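Local coordinates for protein glycine cleavage system transcriptional repressor, putative (Vibrio cholerae, PDB 1U8S) that probably represses transcription of the glycine cleavage system genes, using paired ACT domains of the kind that often sense small molecules such as amino acids, at residues Val27-Ser37 / Leu49-Ile59; Gln5-Gly13 / Asp74-His85. All coordinates share one frame; numbering follows the deposited sequence.

Contact 1: Val27-Ser37 / Leu49-Ile59; sequences VTQAGCNIIDS and LMLISGSPSNI
Strands 33-37 and 49-54 are the open-end halves of the β2-β3 hairpin of an ACT domain (βαββαβ), and V27 and I52 meet across it where helix 19-28 packs on the sheet. V27 CG1 and I52 CG2 approach tip to tip at 3.5 Å. In I52, CG1 sits between backbone N and carbonyl carbon (chi1 64°), which leaves CG2 turned to the helix. N33 and S53 form a hydrogen-bonded pair: N33 N reaches S53 O at 2.8 Å, in the carbonyl plane, and S53 N returns to N33 O. Past the I34-I52 pair, a β bulge shifts the register by one residue, so I35 N bonds to L51 O (2.9 Å) and L51 N donates to D36 O. On the helix-covered face M50, bent at chi3 (-87°), lays CE 4.1 Å from I34 CG2; on the other, I35 CB rests against L51 CD2 at 3.9 Å. C32 SG touches I59 CD1 (3.9 Å). G31 closes helix 19-28 in a Schellman motif, S55 OG caps the next helix through N58 N, and one water takes bonds from S55 N and N58 ND2 while giving one to G31 O. Apolar contacts dominate the face under the helices, while T128 and L124 of the second subunit bond N33 OD1 and S37 OG, and that subunit also bonds the I34 backbone, so this strand is an edge within its chain but not in the dimer.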
loop_
_atom_site.group_PDB
_atom_site.type_symbol
_atom_site.label_atom_id
_atom_site.label_comp_id
_atom_site.label_asym_id
_atom_site.label_seq_id
_atom_site.Cartn_x
_atom_site.Cartn_y
_atom_site.Cartn_z
ATOM N N VAL B 27 -10.546 -8.064 12.518
ATOM C CA VAL B 27 -9.318 -8.854 12.468
ATOM C C VAL B 27 -8.675 -9.092 13.834
ATOM O O VAL B 27 -8.370 -10.237 14.192
ATOM C CB VAL B 27 -8.279 -8.193 11.533
ATOM C CG1 VAL B 27 -6.948 -8.906 11.633
ATOM C CG2 VAL B 27 -8.780 -8.245 10.107
ATOM N N THR B 28 -8.457 -8.021 14.590
ATOM C CA THR B 28 -7.838 -8.150 15.906
ATOM C C THR B 28 -8.770 -8.867 16.871
ATOM O O THR B 28 -8.320 -9.692 17.669
ATOM C CB THR B 28 -7.468 -6.776 16.496
ATOM O OG1 THR B 28 -8.647 -5.972 16.605
ATOM C CG2 THR B 28 -6.454 -6.077 15.611
ATOM N N GLN B 29 -10.064 -8.554 16.788
ATOM C CA GLN B 29 -11.072 -9.179 17.648
ATOM C C GLN B 29 -11.336 -10.639 17.249
ATOM O O GLN B 29 -12.174 -11.314 17.850
ATOM C CB GLN B 29 -12.385 -8.377 17.615
ATOM C CG GLN B 29 -12.379 -7.121 18.498
ATOM C CD GLN B 29 -13.766 -6.507 18.680
ATOM O OE1 GLN B 29 -14.760 -7.223 18.820
ATOM N NE2 GLN B 29 -13.834 -5.178 18.694
ATOM N N ALA B 30 -10.620 -11.116 16.233
ATOM C CA ALA B 30 -10.758 -12.493 15.767
ATOM C C ALA B 30 -9.612 -13.337 16.319
ATOM O O ALA B 30 -9.596 -14.559 16.168
ATOM C CB ALA B 30 -10.754 -12.539 14.246
ATOM N N GLY B 31 -8.649 -12.669 16.951
ATOM C CA GLY B 31 -7.509 -13.359 17.528
ATOM C C GLY B 31 -6.259 -13.291 16.672
ATOM O O GLY B 31 -5.194 -13.760 17.074
ATOM N N CYS B 32 -6.379 -12.699 15.491
ATOM C CA CYS B 32 -5.245 -12.602 14.591
ATOM C C CYS B 32 -4.359 -11.391 14.840
ATOM O O CYS B 32 -4.753 -10.427 15.494
ATOM C CB CYS B 32 -5.736 -12.583 13.150
ATOM S SG CYS B 32 -6.758 -13.995 12.731
ATOM N N ASN B 33 -3.145 -11.464 14.314
ATOM C CA ASN B 33 -2.185 -10.390 14.437
ATOM C C ASN B 33 -2.089 -9.735 13.081
ATOM O O ASN B 33 -2.290 -10.389 12.056
ATOM C CB ASN B 33 -0.817 -10.943 14.808
ATOM C CG ASN B 33 -0.784 -11.502 16.200
ATOM O OD1 ASN B 33 -0.753 -10.752 17.179
ATOM N ND2 ASN B 33 -0.808 -12.827 16.309
ATOM N N ILE B 34 -1.801 -8.438 13.069
ATOM C CA ILE B 34 -1.637 -7.732 11.816
ATOM C C ILE B 34 -0.133 -7.570 11.635
ATOM O O ILE B 34 0.503 -6.769 12.326
ATOM C CB ILE B 34 -2.309 -6.359 11.849
ATOM C CG1 ILE B 34 -3.806 -6.537 12.110
ATOM C CG2 ILE B 34 -2.105 -5.651 10.516
ATOM C CD1 ILE B 34 -4.543 -5.245 12.325
ATOM N N ILE B 35 0.428 -8.362 10.723
ATOM C CA ILE B 35 1.858 -8.330 10.434
ATOM C C ILE B 35 2.258 -7.015 9.782
ATOM O O ILE B 35 3.249 -6.381 10.170
ATOM C CB ILE B 35 2.256 -9.470 9.475
ATOM C CG1 ILE B 35 1.885 -10.827 10.088
ATOM C CG2 ILE B 35 3.739 -9.385 9.154
ATOM C CD1 ILE B 35 2.611 -11.146 11.381
ATOM N N ASP B 36 1.481 -6.614 8.781
ATOM C CA ASP B 36 1.756 -5.391 8.049
ATOM C C ASP B 36 0.555 -5.036 7.196
ATOM O O ASP B 36 -0.345 -5.853 7.026
ATOM C CB ASP B 36 2.984 -5.587 7.156
ATOM C CG ASP B 36 3.521 -4.287 6.622
ATOM O OD1 ASP B 36 3.104 -3.222 7.135
ATOM O OD2 ASP B 36 4.363 -4.326 5.707
ATOM N N SER B 37 0.533 -3.822 6.659
ATOM C CA SER B 37 -0.585 -3.402 5.831
ATOM C C SER B 37 -0.243 -2.144 5.073
ATOM O O SER B 37 0.769 -1.497 5.342
ATOM C CB SER B 37 -1.821 -3.123 6.695
ATOM O OG SER B 37 -1.592 -2.039 7.575
ATOM N N LEU B 49 -4.321 -3.170 1.808
ATOM C CA LEU B 49 -3.580 -4.408 1.565
ATOM C C LEU B 49 -3.254 -4.847 2.968
ATOM O O LEU B 49 -2.817 -4.027 3.765
ATOM C CB LEU B 49 -2.274 -4.160 0.816
ATOM C CG LEU B 49 -2.446 -3.693 -0.624
ATOM C CD1 LEU B 49 -1.085 -3.632 -1.322
ATOM C CD2 LEU B 49 -3.415 -4.649 -1.351
ATOM N N MET B 50 -3.469 -6.114 3.295
ATOM C CA MET B 50 -3.160 -6.535 4.653
ATOM C C MET B 50 -2.755 -7.996 4.758
ATOM O O MET B 50 -3.218 -8.837 3.996
ATOM C CB MET B 50 -4.346 -6.246 5.577
ATOM C CG MET B 50 -4.061 -6.466 7.046
ATOM S SD MET B 50 -5.509 -6.123 8.093
ATOM C CE MET B 50 -5.332 -4.342 8.379
ATOM N N LEU B 51 -1.869 -8.270 5.709
ATOM C CA LEU B 51 -1.354 -9.610 5.973
ATOM C C LEU B 51 -1.533 -9.910 7.452
ATOM O O LEU B 51 -0.956 -9.243 8.304
ATOM C CB LEU B 51 0.134 -9.686 5.618
ATOM C CG LEU B 51 0.817 -10.964 6.101
ATOM C CD1 LEU B 51 0.150 -12.147 5.430
ATOM C CD2 LEU B 51 2.309 -10.922 5.807
ATOM N N ILE B 52 -2.331 -10.921 7.757
ATOM C CA ILE B 52 -2.576 -11.267 9.142
ATOM C C ILE B 52 -2.157 -12.705 9.384
ATOM O O ILE B 52 -1.939 -13.464 8.448
ATOM C CB ILE B 52 -4.082 -11.112 9.509
ATOM C CG1 ILE B 52 -4.922 -12.095 8.695
ATOM C CG2 ILE B 52 -4.555 -9.681 9.225
ATOM C CD1 ILE B 52 -6.407 -12.046 9.026
ATOM N N SER B 53 -2.038 -13.068 10.653
ATOM C CA SER B 53 -1.663 -14.419 11.029
ATOM C C SER B 53 -2.490 -14.794 12.251
ATOM O O SER B 53 -2.925 -13.928 13.005
ATOM C CB SER B 53 -0.176 -14.483 11.371
ATOM O OG SER B 53 0.098 -13.727 12.536
ATOM N N GLY B 54 -2.717 -16.086 12.435
ATOM C CA GLY B 54 -3.484 -16.544 13.577
ATOM C C GLY B 54 -3.575 -18.050 13.535
ATOM O O GLY B 54 -2.946 -18.689 12.694
ATOM N N SER B 55 -4.349 -18.627 14.441
ATOM C CA SER B 55 -4.502 -20.074 14.457
ATOM C C SER B 55 -5.360 -20.426 13.250
ATOM O O SER B 55 -5.970 -19.547 12.636
ATOM C CB SER B 55 -5.223 -20.521 15.727
ATOM O OG SER B 55 -6.580 -20.117 15.674
ATOM N N PRO B 56 -5.409 -21.714 12.882
ATOM C CA PRO B 56 -6.232 -22.080 11.731
ATOM C C PRO B 56 -7.684 -21.762 12.068
ATOM O O PRO B 56 -8.480 -21.390 11.203
ATOM C CB PRO B 56 -5.969 -23.575 11.586
ATOM C CG PRO B 56 -5.668 -24.007 13.000
ATOM C CD PRO B 56 -4.762 -22.901 13.467
ATOM N N SER B 57 -8.017 -21.892 13.346
ATOM C CA SER B 57 -9.371 -21.613 13.808
ATOM C C SER B 57 -9.699 -20.122 13.653
ATOM O O SER B 57 -10.730 -19.759 13.073
ATOM C CB SER B 57 -9.514 -22.037 15.277
ATOM O OG SER B 57 -10.816 -21.756 15.777
ATOM N N ASN B 58 -8.812 -19.268 14.164
ATOM C CA ASN B 58 -9.000 -17.819 14.104
ATOM C C ASN B 58 -9.007 -17.238 12.694
ATOM O O ASN B 58 -9.768 -16.321 12.394
ATOM C CB ASN B 58 -7.935 -17.123 14.950
ATOM C CG ASN B 58 -8.149 -17.337 16.437
ATOM O OD1 ASN B 58 -9.282 -17.443 16.897
ATOM N ND2 ASN B 58 -7.062 -17.383 17.195
ATOM N N ILE B 59 -8.146 -17.771 11.835
ATOM C CA ILE B 59 -8.079 -17.326 10.458
ATOM C C ILE B 59 -9.426 -17.625 9.806
ATOM O O ILE B 59 -10.012 -16.762 9.152
ATOM C CB ILE B 59 -6.962 -18.057 9.690
ATOM C CG1 ILE B 59 -5.597 -17.619 10.222
ATOM C CG2 ILE B 59 -7.065 -17.751 8.203
ATOM C CD1 ILE B 59 -5.225 -16.183 9.854
HETATM O O HOH W 1 -4.479 -16.828 16.675
#

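Contact 2: Gln5-Gly13 / Asp74-His85; sequences QHLVITAVG and DLITMMKRTSPH
L75 and A11 meet where strand 76-82, the last of the ACT domain's βαββαβ fold, begins to run antiparallel to the inner strand 5-14. L75 CD2 lies 3.5 Å from A11 CB, on the side facing the helices. I76 then pairs with V12 by two backbone bonds, I76 N to V12 O at 2.8 Å and V12 N to I76 O. M78 receives T10 N on its carbonyl, nearly along the C=O axis (164°); its side chain lies beside that of T10, pointing the same way, with CB 3.6 Å from T10 CG2. That face meets the second subunit, where T10 OG1 is hydrogen-bonded to T10 OG1 of that subunit. M79 turns to the helix side, and its CB packs on L7 CD1 at 4.0 Å. K80 O accepts V8 N from well above the carbonyl plane, and K80 NZ reaches E45 of the second subunit in a salt bridge. R81 crosses the Q5 side chain at about a right angle and forms a salt bridge with E63 of helix 56-71. T82, with CG2 between backbone N and carbonyl carbon (chi1 -176° for OG1), brings that methyl to V8 CG2 at 3.7 Å. After T82 the chain folds over H6: P84 CA stands above the centre of the imidazole in a CH-pi contact, 3.5 Å from the ring centroid. P84 CB lies 3.5 Å from H6 CE1.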
loop_
_atom_site.group_PDB
_atom_site.type_symbol
_atom_site.label_atom_id
_atom_site.label_comp_id
_atom_site.label_asym_id
_atom_site.label_seq_id
_atom_site.Cartn_x
_atom_site.Cartn_y
_atom_site.Cartn_z
ATOM N N GLN B 5 -1.084 -19.588 11.096
ATOM C CA GLN B 5 -1.403 -19.448 9.674
ATOM C C GLN B 5 -1.527 -17.982 9.210
ATOM O O GLN B 5 -2.069 -17.130 9.921
ATOM C CB GLN B 5 -2.699 -20.203 9.369
ATOM C CG GLN B 5 -3.197 -20.030 7.948
ATOM C CD GLN B 5 -2.281 -20.660 6.916
ATOM O OE1 GLN B 5 -2.404 -20.393 5.717
ATOM N NE2 GLN B 5 -1.369 -21.512 7.369
ATOM N N HIS B 6 -1.025 -17.701 8.011
ATOM C CA HIS B 6 -1.053 -16.355 7.456
ATOM C C HIS B 6 -2.093 -16.201 6.367
ATOM O O HIS B 6 -2.331 -17.123 5.592
ATOM C CB HIS B 6 0.314 -15.980 6.881
ATOM C CG HIS B 6 1.412 -15.937 7.895
ATOM N ND1 HIS B 6 1.766 -17.029 8.657
ATOM C CD2 HIS B 6 2.258 -14.942 8.250
ATOM C CE1 HIS B 6 2.785 -16.711 9.435
ATOM N NE2 HIS B 6 3.104 -15.450 9.207
ATOM N N LEU B 7 -2.689 -15.015 6.301
ATOM C CA LEU B 7 -3.712 -14.711 5.309
ATOM C C LEU B 7 -3.459 -13.321 4.738
ATOM O O LEU B 7 -2.946 -12.437 5.431
ATOM C CB LEU B 7 -5.100 -14.752 5.958
ATOM C CG LEU B 7 -6.316 -14.453 5.082
ATOM C CD1 LEU B 7 -6.515 -15.579 4.085
ATOM C CD2 LEU B 7 -7.554 -14.311 5.945
ATOM N N VAL B 8 -3.812 -13.138 3.470
ATOM C CA VAL B 8 -3.644 -11.856 2.809
ATOM C C VAL B 8 -5.016 -11.287 2.509
ATOM O O VAL B 8 -5.868 -11.965 1.938
ATOM C CB VAL B 8 -2.866 -11.989 1.490
ATOM C CG1 VAL B 8 -3.038 -10.731 0.669
ATOM C CG2 VAL B 8 -1.393 -12.225 1.778
ATOM N N ILE B 9 -5.231 -10.039 2.896
ATOM C CA ILE B 9 -6.517 -9.403 2.671
ATOM C C ILE B 9 -6.455 -8.176 1.760
ATOM O O ILE B 9 -5.541 -7.356 1.844
ATOM C CB ILE B 9 -7.166 -8.982 4.007
ATOM C CG1 ILE B 9 -7.434 -10.215 4.872
ATOM C CG2 ILE B 9 -8.471 -8.244 3.744
ATOM C CD1 ILE B 9 -7.925 -9.874 6.278
ATOM N N THR B 10 -7.451 -8.075 0.891
ATOM C CA THR B 10 -7.577 -6.967 -0.029
ATOM C C THR B 10 -8.987 -6.422 0.142
ATOM O O THR B 10 -9.947 -7.185 0.195
ATOM C CB THR B 10 -7.376 -7.426 -1.487
ATOM O OG1 THR B 10 -6.027 -7.157 -1.886
ATOM C CG2 THR B 10 -8.328 -6.701 -2.413
ATOM N N ALA B 11 -9.115 -5.104 0.223
ATOM C CA ALA B 11 -10.427 -4.497 0.389
ATOM C C ALA B 11 -10.555 -3.131 -0.275
ATOM O O ALA B 11 -9.627 -2.329 -0.267
ATOM C CB ALA B 11 -10.754 -4.387 1.871
ATOM N N VAL B 12 -11.721 -2.878 -0.857
ATOM C CA VAL B 12 -11.991 -1.611 -1.518
ATOM C C VAL B 12 -13.410 -1.222 -1.167
ATOM O O VAL B 12 -14.344 -1.997 -1.361
ATOM C CB VAL B 12 -11.884 -1.723 -3.044
ATOM C CG1 VAL B 12 -11.978 -0.336 -3.675
ATOM C CG2 VAL B 12 -10.591 -2.386 -3.411
ATOM N N GLY B 13 -13.569 -0.019 -0.637
ATOM C CA GLY B 13 -14.891 0.440 -0.268
ATOM C C GLY B 13 -14.953 1.949 -0.229
ATOM O O GLY B 13 -13.933 2.632 -0.072
ATOM N N ASP B 74 -20.986 -2.233 1.491
ATOM C CA ASP B 74 -20.699 -2.141 0.064
ATOM C C ASP B 74 -19.197 -2.265 -0.182
ATOM O O ASP B 74 -18.674 -1.828 -1.210
ATOM C CB ASP B 74 -21.227 -0.814 -0.497
ATOM C CG ASP B 74 -22.606 -0.957 -1.132
ATOM O OD1 ASP B 74 -22.701 -1.601 -2.204
ATOM O OD2 ASP B 74 -23.591 -0.432 -0.561
ATOM N N LEU B 75 -18.521 -2.880 0.781
ATOM C CA LEU B 75 -17.086 -3.102 0.733
ATOM C C LEU B 75 -16.820 -4.308 -0.174
ATOM O O LEU B 75 -17.672 -5.180 -0.311
ATOM C CB LEU B 75 -16.605 -3.375 2.154
ATOM C CG LEU B 75 -15.139 -3.238 2.546
ATOM C CD1 LEU B 75 -15.028 -3.465 4.047
ATOM C CD2 LEU B 75 -14.291 -4.239 1.789
ATOM N N ILE B 76 -15.655 -4.357 -0.807
ATOM C CA ILE B 76 -15.323 -5.481 -1.682
ATOM C C ILE B 76 -14.105 -6.183 -1.109
ATOM O O ILE B 76 -13.066 -5.557 -0.933
ATOM C CB ILE B 76 -14.956 -5.015 -3.097
ATOM C CG1 ILE B 76 -15.923 -3.934 -3.567
ATOM C CG2 ILE B 76 -15.019 -6.190 -4.059
ATOM C CD1 ILE B 76 -15.549 -3.342 -4.920
ATOM N N THR B 77 -14.212 -7.475 -0.830
ATOM C CA THR B 77 -13.077 -8.191 -0.263
ATOM C C THR B 77 -12.469 -9.266 -1.151
ATOM O O THR B 77 -13.077 -9.737 -2.111
ATOM C CB THR B 77 -13.440 -8.834 1.068
ATOM O OG1 THR B 77 -14.359 -9.911 0.841
ATOM C CG2 THR B 77 -14.073 -7.803 1.984
ATOM N N MET B 78 -11.253 -9.654 -0.795
ATOM C CA MET B 78 -10.505 -10.652 -1.527
ATOM C C MET B 78 -9.459 -11.163 -0.541
ATOM O O MET B 78 -8.732 -10.370 0.047
ATOM C CB MET B 78 -9.846 -9.971 -2.729
ATOM C CG MET B 78 -9.320 -10.888 -3.804
ATOM S SD MET B 78 -9.035 -9.958 -5.349
ATOM C CE MET B 78 -7.397 -9.209 -5.028
ATOM N N MET B 79 -9.400 -12.477 -0.337
ATOM C CA MET B 79 -8.428 -13.057 0.591
ATOM C C MET B 79 -7.661 -14.215 -0.041
ATOM O O MET B 79 -8.056 -14.740 -1.078
ATOM C CB MET B 79 -9.119 -13.586 1.841
ATOM C CG MET B 79 -10.102 -12.640 2.476
ATOM S SD MET B 79 -10.895 -13.449 3.864
ATOM C CE MET B 79 -12.018 -14.611 2.996
ATOM N N LYS B 80 -6.568 -14.610 0.601
ATOM C CA LYS B 80 -5.760 -15.713 0.116
ATOM C C LYS B 80 -4.727 -16.147 1.137
ATOM O O LYS B 80 -3.858 -15.368 1.528
ATOM C CB LYS B 80 -5.046 -15.350 -1.189
ATOM C CG LYS B 80 -4.065 -16.427 -1.632
ATOM C CD LYS B 80 -3.442 -16.146 -2.979
ATOM C CE LYS B 80 -2.521 -17.286 -3.377
ATOM N NZ LYS B 80 -2.010 -17.138 -4.761
ATOM N N ARG B 81 -4.816 -17.396 1.571
ATOM C CA ARG B 81 -3.853 -17.905 2.524
ATOM C C ARG B 81 -2.494 -17.883 1.822
ATOM O O ARG B 81 -2.421 -17.848 0.592
ATOM C CB ARG B 81 -4.239 -19.324 2.948
ATOM C CG ARG B 81 -5.670 -19.430 3.483
ATOM C CD ARG B 81 -6.088 -20.886 3.723
ATOM N NE ARG B 81 -5.760 -21.364 5.065
ATOM C CZ ARG B 81 -6.621 -21.386 6.080
ATOM N NH1 ARG B 81 -7.871 -20.964 5.910
ATOM N NH2 ARG B 81 -6.229 -21.819 7.271
ATOM N N THR B 82 -1.422 -17.885 2.606
ATOM C CA THR B 82 -0.076 -17.854 2.050
ATOM C C THR B 82 0.949 -18.292 3.100
ATOM O O THR B 82 0.652 -18.327 4.289
ATOM C CB THR B 82 0.260 -16.432 1.538
ATOM O OG1 THR B 82 1.546 -16.429 0.913
ATOM C CG2 THR B 82 0.259 -15.434 2.687
ATOM N N SER B 83 2.148 -18.645 2.641
ATOM C CA SER B 83 3.226 -19.086 3.521
ATOM C C SER B 83 3.591 -17.957 4.466
ATOM O O SER B 83 3.213 -16.811 4.236
ATOM C CB SER B 83 4.471 -19.456 2.705
ATOM O OG SER B 83 4.206 -20.496 1.784
ATOM N N PRO B 84 4.335 -18.264 5.543
ATOM C CA PRO B 84 4.711 -17.198 6.470
ATOM C C PRO B 84 5.561 -16.157 5.766
ATOM O O PRO B 84 6.197 -16.431 4.748
ATOM C CB PRO B 84 5.463 -17.938 7.573
ATOM C CG PRO B 84 6.019 -19.128 6.878
ATOM C CD PRO B 84 4.867 -19.558 5.999
ATOM N N HIS B 85 5.550 -14.961 6.339
ATOM C CA HIS B 85 6.251 -13.797 5.819
ATOM C C HIS B 85 7.628 -13.605 6.455
ATOM O O HIS B 85 7.722 -13.393 7.664
ATOM C CB HIS B 85 5.367 -12.576 6.095
ATOM C CG HIS B 85 5.942 -11.275 5.631
ATOM N ND1 HIS B 85 6.214 -11.007 4.309
ATOM C CD2 HIS B 85 6.251 -10.147 6.317
ATOM C CE1 HIS B 85 6.664 -9.769 4.197
ATOM N NE2 HIS B 85 6.695 -9.225 5.401
#

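Overall arrangement
Both contacts belong to one four-stranded antiparallel sheet of order 33-42, 45-54, 5-14, 76-82, with their centres about 10 Å apart. Contact 1 joins 33-42 to 45-54, and contact 2 joins 5-14 to 76-82; the neighbouring strands 45-54 and 5-14 knit them together, M50 O lying 2.6 Å from I9 N in a probable hydrogen bond. Along the chain, both segments of contact 1 fall between those of contact 2, so the strands that come first and last in the chain of this domain bracket the hairpin and both helices. The helices cover one face; the second subunit is reached from both contacts, consistent with an ACT domain that works as part of a dimer.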